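Local coordinates for DUF4348 domain-containing protein (Bacteroides fragilis, PDB 3SBU) that is of unknown function but carries a cystatin-like, NTF2-type fold and belongs to the DUF4348 family, at residues E39-F44 and V112-I117; E99-V104 and S239-F244; Q218-D221 and H226-L229. All coordinates share one frame; numbering follows the deposited sequence. Where two conformers were deposited one is given.

Contact 1 (E39-F44 and V112-I117); sequences ESFDDF and VQVEWI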
loop_
_atom_site.group_PDB
_atom_site.type_symbol
_atom_site.label_atom_id
_atom_site.label_comp_id
_atom_site.label_asym_id
_atom_site.label_seq_id
_atom_site.Cartn_x
_atom_site.Cartn_y
_atom_site.Cartn_z
ATOM N N GLU A 39 19.671 6.853 -26.487
ATOM C CA GLU A 39 20.616 7.003 -25.370
ATOM C C GLU A 39 20.538 5.797 -24.410
ATOM O O GLU A 39 21.547 5.433 -23.790
ATOM C CB GLU A 39 20.369 8.324 -24.616
ATOM C CG GLU A 39 20.881 9.550 -25.368
ATOM C CD GLU A 39 20.399 10.924 -24.930
ATOM O OE1 GLU A 39 19.389 11.015 -24.195
ATOM O OE2 GLU A 39 21.019 11.922 -25.364
ATOM N N SER A 40 19.349 5.174 -24.311
ATOM C CA SER A 40 19.082 4.000 -23.497
ATOM C C SER A 40 17.991 3.172 -24.162
ATOM O O SER A 40 17.161 3.708 -24.901
ATOM C CB SER A 40 18.702 4.380 -22.065
ATOM O OG SER A 40 17.340 4.740 -21.918
ATOM N N PHE A 41 18.001 1.867 -23.901
ATOM C CA PHE A 41 17.031 0.930 -24.433
ATOM C C PHE A 41 15.626 1.240 -23.911
ATOM O O PHE A 41 14.683 1.225 -24.704
ATOM C CB PHE A 41 17.411 -0.529 -24.105
ATOM C CG PHE A 41 16.440 -1.499 -24.739
ATOM C CD1 PHE A 41 16.517 -1.798 -26.094
ATOM C CD2 PHE A 41 15.400 -2.050 -23.999
ATOM C CE1 PHE A 41 15.580 -2.641 -26.697
ATOM C CE2 PHE A 41 14.462 -2.894 -24.606
ATOM C CZ PHE A 41 14.575 -3.201 -25.942
ATOM N N ASP A 42 15.493 1.501 -22.592
ATOM C CA ASP A 42 14.224 1.792 -21.920
ATOM C C ASP A 42 13.500 3.008 -22.530
ATOM O O ASP A 42 12.270 2.957 -22.665
ATOM C CB ASP A 42 14.445 1.989 -20.409
ATOM C CG ASP A 42 14.800 0.709 -19.657
ATOM O OD1 ASP A 42 14.518 -0.391 -20.186
ATOM O OD2 ASP A 42 15.384 0.808 -18.536
ATOM N N ASP A 43 14.253 4.073 -22.915
ATOM C CA ASP A 43 13.682 5.259 -23.567
ATOM C C ASP A 43 13.247 4.917 -24.991
ATOM O O ASP A 43 12.145 5.292 -25.399
ATOM C CB ASP A 43 14.665 6.455 -23.602
ATOM C CG ASP A 43 15.051 7.040 -22.256
ATOM O OD1 ASP A 43 14.149 7.239 -21.409
ATOM O OD2 ASP A 43 16.246 7.357 -22.069
ATOM N N PHE A 44 14.120 4.198 -25.740
ATOM C CA PHE A 44 13.866 3.788 -27.120
ATOM C C PHE A 44 12.625 2.912 -27.229
ATOM O O PHE A 44 11.783 3.171 -28.091
ATOM C CB PHE A 44 15.080 3.042 -27.731
ATOM C CG PHE A 44 14.720 2.138 -28.895
ATOM C CD1 PHE A 44 14.477 2.664 -30.157
ATOM C CD2 PHE A 44 14.558 0.773 -28.708
ATOM C CE1 PHE A 44 14.103 1.837 -31.218
ATOM C CE2 PHE A 44 14.161 -0.050 -29.768
ATOM C CZ PHE A 44 13.955 0.487 -31.020
ATOM N N VAL A 112 19.667 -6.173 -26.768
ATOM C CA VAL A 112 18.657 -6.385 -25.731
ATOM C C VAL A 112 17.475 -7.127 -26.369
ATOM O O VAL A 112 17.168 -6.893 -27.537
ATOM C CB VAL A 112 18.217 -5.031 -25.090
ATOM C CG1 VAL A 112 17.097 -5.231 -24.091
ATOM C CG2 VAL A 112 19.389 -4.309 -24.424
ATOM N N GLN A 113 16.817 -8.014 -25.620
ATOM C CA GLN A 113 15.644 -8.713 -26.129
ATOM C C GLN A 113 14.451 -8.433 -25.260
ATOM O O GLN A 113 14.581 -8.338 -24.043
ATOM C CB GLN A 113 15.851 -10.235 -26.243
ATOM C CG GLN A 113 16.982 -10.651 -27.175
ATOM C CD GLN A 113 18.302 -10.692 -26.443
ATOM O OE1 GLN A 113 18.420 -11.312 -25.394
ATOM N NE2 GLN A 113 19.308 -9.999 -26.954
ATOM N N VAL A 114 13.284 -8.296 -25.890
ATOM C CA VAL A 114 12.010 -8.136 -25.203
ATOM C C VAL A 114 11.293 -9.465 -25.359
ATOM O O VAL A 114 11.342 -10.073 -26.430
ATOM C CB VAL A 114 11.198 -6.918 -25.693
ATOM C CG1 VAL A 114 9.814 -6.881 -25.036
ATOM C CG2 VAL A 114 11.958 -5.620 -25.403
ATOM N N GLU A 115 10.710 -9.960 -24.268
ATOM C CA GLU A 115 10.030 -11.261 -24.267
ATOM C C GLU A 115 8.607 -11.191 -23.791
ATOM O O GLU A 115 8.302 -10.440 -22.865
ATOM C CB GLU A 115 10.748 -12.290 -23.359
ATOM C CG GLU A 115 12.250 -12.444 -23.572
ATOM C CD GLU A 115 13.058 -13.035 -22.426
ATOM O OE1 GLU A 115 12.461 -13.464 -21.410
ATOM O OE2 GLU A 115 14.305 -13.038 -22.539
ATOM N N TRP A 116 7.733 -11.980 -24.432
ATOM C CA TRP A 116 6.404 -12.274 -23.944
ATOM C C TRP A 116 6.464 -13.719 -23.492
ATOM O O TRP A 116 6.860 -14.585 -24.279
ATOM C CB TRP A 116 5.306 -12.089 -25.007
ATOM C CG TRP A 116 4.914 -10.671 -25.306
ATOM C CD1 TRP A 116 4.878 -10.082 -26.537
ATOM C CD2 TRP A 116 4.355 -9.714 -24.388
ATOM N NE1 TRP A 116 4.378 -8.803 -26.437
ATOM C CE2 TRP A 116 4.066 -8.542 -25.127
ATOM C CE3 TRP A 116 4.104 -9.717 -23.004
ATOM C CZ2 TRP A 116 3.506 -7.394 -24.536
ATOM C CZ3 TRP A 116 3.563 -8.572 -22.417
ATOM C CH2 TRP A 116 3.275 -7.428 -23.179
ATOM N N ILE A 117 6.080 -13.994 -22.254
ATOM C CA ILE A 117 6.012 -15.357 -21.739
ATOM C C ILE A 117 4.549 -15.692 -21.612
ATOM O O ILE A 117 3.848 -15.094 -20.793
ATOM C CB ILE A 117 6.797 -15.568 -20.414
ATOM C CG1 ILE A 117 8.258 -15.182 -20.587
ATOM C CG2 ILE A 117 6.647 -17.020 -19.916
ATOM C CD1 ILE A 117 8.897 -14.607 -19.354
#
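Val112 lays its methyl CG1 over one face of the Phe41 ring, 3.5 Å from the ring centroid and only 11° off the ring normal, a CH-pi contact of nearly central geometry. Val114, next but one along the strand, uses a different part of the same ring: its CG2 reaches the edge in the ring plane, 3.6 Å from Phe41 CZ. Face and edge are thus taken by two valines of one strand. With CG anti to the backbone N (chi1 -176°), Phe41 sends its ring from the first turn of helix 41-50 to the sheet. This tight, buried and wholly apolar packing contrasts with the more exposed start of the helix, where the capping lies away from the strand: Ser40 OG accepts a weak capping bond from Asp43 N, 3.3 Å away. A glycerol hydrogen-bonds to Phe41 N, at the start of the helix. A helix packed on a mixed sheet is consistent with the cystatin-like, NTF2-type fold of the protein. Trp136 and Phe129 both meet the Phe41 ring edge-to-face, and strand 111-116 runs between strands 128-131 and 212-215, with Ile214 of the latter touching both Phe41 and Val112.

Contact 2 (E99-V104 and S239-F244); sequences EDMDLV and SNILYF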
loop_
_atom_site.group_PDB
_atom_site.type_symbol
_atom_site.label_atom_id
_atom_site.label_comp_id
_atom_site.label_asym_id
_atom_site.label_seq_id
_atom_site.Cartn_x
_atom_site.Cartn_y
_atom_site.Cartn_z
ATOM N N GLU A 99 21.354 -9.196 -7.398
ATOM C CA GLU A 99 22.434 -8.351 -7.939
ATOM C C GLU A 99 22.315 -8.148 -9.460
ATOM O O GLU A 99 22.808 -7.144 -9.972
ATOM C CB GLU A 99 23.839 -8.871 -7.564
ATOM C CG GLU A 99 24.176 -10.238 -8.158
ATOM C CD GLU A 99 23.693 -11.454 -7.379
ATOM O OE1 GLU A 99 22.757 -11.340 -6.549
ATOM O OE2 GLU A 99 24.322 -12.521 -7.547
ATOM N N ASP A 100 21.632 -9.071 -10.163
ATOM C CA ASP A 100 21.402 -8.962 -11.606
ATOM C C ASP A 100 20.450 -7.808 -11.969
ATOM O O ASP A 100 20.471 -7.368 -13.108
ATOM C CB ASP A 100 20.882 -10.281 -12.185
ATOM C CG ASP A 100 21.949 -11.377 -12.220
ATOM O OD1 ASP A 100 23.160 -11.038 -12.142
ATOM O OD2 ASP A 100 21.576 -12.559 -12.313
HETATM N N MSE A 101 19.718 -7.256 -10.993
HETATM C CA MSE A 101 18.869 -6.084 -11.222
HETATM C C MSE A 101 19.723 -4.860 -11.522
HETATM O O MSE A 101 19.214 -3.909 -12.103
HETATM C CB MSE A 101 17.935 -5.831 -10.034
HETATM C CG MSE A 101 16.998 -7.030 -9.808
HETATM SE SE MSE A 101 15.460 -6.651 -8.703
HETATM C CE MSE A 101 16.199 -6.644 -7.306
ATOM N N ASP A 102 21.030 -4.910 -11.210
ATOM C CA ASP A 102 21.981 -3.830 -11.545
ATOM C C ASP A 102 22.066 -3.654 -13.051
ATOM O O ASP A 102 22.425 -2.578 -13.526
ATOM C CB ASP A 102 23.417 -4.147 -11.021
ATOM C CG ASP A 102 23.635 -4.108 -9.523
ATOM O OD1 ASP A 102 22.657 -3.927 -8.783
ATOM O OD2 ASP A 102 24.755 -4.370 -9.088
ATOM N N LEU A 103 21.773 -4.732 -13.802
ATOM C CA LEU A 103 21.927 -4.726 -15.253
ATOM C C LEU A 103 20.904 -3.841 -15.960
ATOM O O LEU A 103 21.173 -3.415 -17.079
ATOM C CB LEU A 103 21.897 -6.163 -15.806
ATOM C CG LEU A 103 23.076 -7.050 -15.354
ATOM C CD1 LEU A 103 22.858 -8.490 -15.741
ATOM C CD2 LEU A 103 24.415 -6.526 -15.899
ATOM N N VAL A 104 19.781 -3.522 -15.306
ATOM C CA VAL A 104 18.720 -2.658 -15.870
ATOM C C VAL A 104 19.308 -1.273 -16.267
ATOM O O VAL A 104 19.010 -0.768 -17.355
ATOM C CB VAL A 104 17.516 -2.534 -14.897
ATOM C CG1 VAL A 104 16.458 -1.553 -15.431
ATOM C CG2 VAL A 104 16.893 -3.901 -14.639
ATOM N N SER A 239 6.460 0.516 -8.252
ATOM C CA SER A 239 7.524 -0.473 -8.257
ATOM C C SER A 239 7.330 -1.472 -7.125
ATOM O O SER A 239 7.387 -1.098 -5.954
ATOM C CB SER A 239 8.894 0.202 -8.129
ATOM O OG SER A 239 9.918 -0.776 -8.037
ATOM N N ASN A 240 7.098 -2.730 -7.475
ATOM C CA ASN A 240 6.991 -3.835 -6.526
ATOM C C ASN A 240 7.927 -4.926 -6.945
ATOM O O ASN A 240 8.086 -5.173 -8.142
ATOM C CB ASN A 240 5.571 -4.386 -6.446
ATOM C CG ASN A 240 4.580 -3.621 -5.613
ATOM O OD1 ASN A 240 3.508 -4.124 -5.358
ATOM N ND2 ASN A 240 4.904 -2.428 -5.134
ATOM N N ILE A 241 8.553 -5.591 -5.981
ATOM C CA ILE A 241 9.440 -6.718 -6.259
ATOM C C ILE A 241 8.964 -7.931 -5.451
ATOM O O ILE A 241 8.776 -7.830 -4.241
ATOM C CB ILE A 241 10.931 -6.359 -5.997
ATOM C CG1 ILE A 241 11.310 -5.016 -6.713
ATOM C CG2 ILE A 241 11.832 -7.535 -6.452
ATOM C CD1 ILE A 241 12.546 -4.434 -6.167
ATOM N N LEU A 242 8.741 -9.060 -6.127
ATOM C CA LEU A 242 8.300 -10.307 -5.504
ATOM C C LEU A 242 9.410 -11.344 -5.630
ATOM O O LEU A 242 9.862 -11.637 -6.742
ATOM C CB LEU A 242 6.982 -10.815 -6.131
ATOM C CG LEU A 242 5.785 -9.848 -6.164
ATOM C CD1 LEU A 242 4.539 -10.553 -6.685
ATOM C CD2 LEU A 242 5.480 -9.323 -4.811
ATOM N N TYR A 243 9.877 -11.854 -4.486
ATOM C CA TYR A 243 10.928 -12.876 -4.382
ATOM C C TYR A 243 10.294 -14.219 -4.130
ATOM O O TYR A 243 9.581 -14.378 -3.144
ATOM C CB TYR A 243 11.914 -12.558 -3.248
ATOM C CG TYR A 243 12.772 -11.335 -3.476
ATOM C CD1 TYR A 243 12.243 -10.048 -3.336
ATOM C CD2 TYR A 243 14.133 -11.458 -3.747
ATOM C CE1 TYR A 243 13.043 -8.918 -3.492
ATOM C CE2 TYR A 243 14.941 -10.333 -3.912
ATOM C CZ TYR A 243 14.391 -9.068 -3.788
ATOM O OH TYR A 243 15.170 -7.957 -3.982
ATOM N N PHE A 244 10.545 -15.177 -5.018
ATOM C CA PHE A 244 10.058 -16.542 -4.897
ATOM C C PHE A 244 11.222 -17.476 -4.691
ATOM O O PHE A 244 12.286 -17.290 -5.291
ATOM C CB PHE A 244 9.277 -16.967 -6.155
ATOM C CG PHE A 244 8.032 -16.151 -6.430
ATOM C CD1 PHE A 244 8.099 -14.978 -7.194
ATOM C CD2 PHE A 244 6.785 -16.579 -5.969
ATOM C CE1 PHE A 244 6.943 -14.245 -7.469
ATOM C CE2 PHE A 244 5.636 -15.830 -6.222
ATOM C CZ PHE A 244 5.723 -14.669 -6.967
#
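Two torsions of Met101, a selenomethionine here, take it to Ile241 and Tyr243: chi1 of -61° sets CG beside the backbone N, and the bend at chi3 (-76°) turns the terminal methyl aside from the line of the chain. Met101 belongs to a 3-10 segment in the loop between strands 93-95 and 111-116, while its partners lie on strand 240-245, so the contact packs a 3-10 turn on the antiparallel sheet of this cystatin-like, NTF2-type protein. The 3-10 character is written in the backbone, where Asp102 N bonds to Glu99 O and Leu103 N to Asp100 O, each three residues back. The turn directs the Met101 side chain at the strand. Met101 SE lies 4.4 Å from Ile241 CG2, a loose apolar approach. Tyr243, two residues farther along, leans in by the end of its side chain, and the side chains of Met101 and Tyr243 pass at a slant. No hydrogen bond joins the segments; the contact is van der Waals packing. Ile228 of the adjoining strand 226-230 touches Met101, Ile241 and Tyr243, and Phe95 of strand 93-95 also meets Met101, which makes the selenomethionine part of a small apolar cluster on this sheet. The methyl CE of Met101 stands 3.7 Å from Tyr243 OH.

Contact 3 (Q218-D221 and H226-L229); sequences QQND and HKIL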
loop_
_atom_site.group_PDB
_atom_site.type_symbol
_atom_site.label_atom_id
_atom_site.label_comp_id
_atom_site.label_asym_id
_atom_site.label_seq_id
_atom_site.Cartn_x
_atom_site.Cartn_y
_atom_site.Cartn_z
ATOM N N GLN A 218 20.708 -10.561 -17.600
ATOM C CA GLN A 218 20.520 -11.265 -16.336
ATOM C C GLN A 218 20.350 -12.767 -16.552
ATOM O O GLN A 218 19.721 -13.180 -17.505
ATOM C CB GLN A 218 19.324 -10.707 -15.511
ATOM C CG GLN A 218 17.904 -10.997 -16.080
ATOM C CD GLN A 218 17.431 -9.902 -16.996
ATOM O OE1 GLN A 218 18.209 -9.232 -17.692
ATOM N NE2 GLN A 218 16.114 -9.737 -17.052
ATOM N N GLN A 219 20.869 -13.562 -15.630
ATOM C CA GLN A 219 20.738 -15.018 -15.653
ATOM C C GLN A 219 19.267 -15.399 -15.625
ATOM O O GLN A 219 18.458 -14.832 -14.851
ATOM C CB GLN A 219 21.471 -15.643 -14.453
ATOM C CG GLN A 219 21.443 -17.177 -14.463
ATOM C CD GLN A 219 21.957 -17.684 -13.160
ATOM O OE1 GLN A 219 23.170 -17.860 -12.972
ATOM N NE2 GLN A 219 21.036 -17.963 -12.247
ATOM N N ASN A 220 18.943 -16.318 -16.524
ATOM C CA ASN A 220 17.615 -16.888 -16.681
ATOM C C ASN A 220 17.807 -18.385 -16.815
ATOM O O ASN A 220 17.839 -18.918 -17.923
ATOM C CB ASN A 220 16.931 -16.263 -17.899
ATOM C CG ASN A 220 15.493 -16.646 -18.088
ATOM O OD1 ASN A 220 14.908 -16.364 -19.131
ATOM N ND2 ASN A 220 14.871 -17.240 -17.083
ATOM N N ASP A 221 18.027 -19.051 -15.680
ATOM C CA ASP A 221 18.295 -20.495 -15.641
ATOM C C ASP A 221 17.056 -21.203 -15.109
ATOM O O ASP A 221 16.563 -20.833 -14.045
ATOM C CB ASP A 221 19.547 -20.737 -14.779
ATOM C CG ASP A 221 19.904 -22.164 -14.361
ATOM O OD1 ASP A 221 19.281 -23.119 -14.883
ATOM O OD2 ASP A 221 20.801 -22.321 -13.486
ATOM N N HIS A 226 15.697 -19.481 -7.030
ATOM C CA HIS A 226 15.047 -18.202 -6.784
ATOM C C HIS A 226 14.544 -17.645 -8.075
ATOM O O HIS A 226 15.161 -17.838 -9.127
ATOM C CB HIS A 226 15.971 -17.145 -6.154
ATOM C CG HIS A 226 16.252 -17.288 -4.694
ATOM N ND1 HIS A 226 15.705 -18.302 -3.923
ATOM C CD2 HIS A 226 17.067 -16.549 -3.925
ATOM C CE1 HIS A 226 16.190 -18.126 -2.709
ATOM N NE2 HIS A 226 16.993 -17.072 -2.664
ATOM N N LYS A 227 13.451 -16.896 -7.985
ATOM C CA LYS A 227 12.869 -16.150 -9.088
ATOM C C LYS A 227 12.381 -14.855 -8.520
ATOM O O LYS A 227 11.685 -14.848 -7.508
ATOM C CB LYS A 227 11.768 -16.932 -9.824
ATOM C CG LYS A 227 12.000 -16.966 -11.336
ATOM C CD LYS A 227 12.952 -18.081 -11.784
ATOM C CE LYS A 227 13.369 -17.870 -13.220
ATOM N NZ LYS A 227 14.476 -18.778 -13.632
ATOM N N ILE A 228 12.813 -13.763 -9.114
ATOM C CA ILE A 228 12.499 -12.408 -8.662
ATOM C C ILE A 228 11.717 -11.692 -9.756
ATOM O O ILE A 228 12.221 -11.503 -10.860
ATOM C CB ILE A 228 13.799 -11.667 -8.287
ATOM C CG1 ILE A 228 14.640 -12.494 -7.274
ATOM C CG2 ILE A 228 13.497 -10.179 -7.835
ATOM C CD1 ILE A 228 15.993 -12.012 -7.103
ATOM N N LEU A 229 10.474 -11.314 -9.446
ATOM C CA LEU A 229 9.594 -10.663 -10.375
ATOM C C LEU A 229 9.451 -9.187 -10.010
ATOM O O LEU A 229 8.896 -8.857 -8.960
ATOM C CB LEU A 229 8.236 -11.400 -10.394
ATOM C CG LEU A 229 7.124 -10.807 -11.269
ATOM C CD1 LEU A 229 7.403 -11.008 -12.744
ATOM C CD2 LEU A 229 5.803 -11.480 -10.954
#
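The loop that joins strand 212-215 to strand 226-230 runs beside the start of the strand it leads into, about a side chain's length away, and Lys227 spans the gap to Asn220 and Asp221. The CA atoms of Asn220 and Lys227, the nearest such pair across the two segments, are 9.0 Å apart, so it is the lysine side chain that bridges the backbones. The lysine leaves the strand and bends at chi2 (84°), after which chi3 and chi4 are extended and carry the ammonium group to the loop. There NZ of Lys227 stands 3.0 Å from the backbone O of Asp221. The distance is short, but the hydrogen is badly directed for a bond, so the pair does not count as one. Asn220 crosses the lysine at about a right angle, bringing its ND2 to 3.8 Å from Lys227 NZ, a proximity of two nitrogens and not a bond. Chi1 of -173° places the Asn220 amide group anti to the backbone N. Within the cystatin-like, NTF2-type fold, the contact lies at the end of strand 93-95, the neighbour of strand 226-230 in its antiparallel sheet. What pairs with the lysine charge is Asp96, just past that strand: its OD1 makes a salt bridge with Lys227 NZ while its OD2 accepts from Asp221 N, so one aspartate receives loop and lysine together. Its negative charge would probably favour a charged Lys227. The Asp221 carboxylate, by contrast, is turned elsewhere: OD1 accepts from Asn223 N, and this same Asp221 OD1 lies 6.6 Å from Lys227 NZ. Whereas Asn220 is exposed, Lys227 is buried.

In the fold
From the N terminus, helix 41-50 comes first, and contact 1 closes the chain from 39-44 to strand 111-116. The 3-10 segment 99-104 lies within that span and is the first half of contact 2, whose second half, 239-244, comes much later, so contacts 1 and 2 cross. Contact 3 then closes a short loop, 218-221 to 226-229, wholly inside the span of contact 2. Contact 1 ties a helix to the six-strand mixed sheet, whereas contacts 2 and 3 pack loops 99-104 and 218-221 against the antiparallel sheet, where strands 226-230 and 240-245 are neighbours. Asp42 OD2 lies 4.0 Å from Val104 CG1, bringing contacts 1 and 2 into touch.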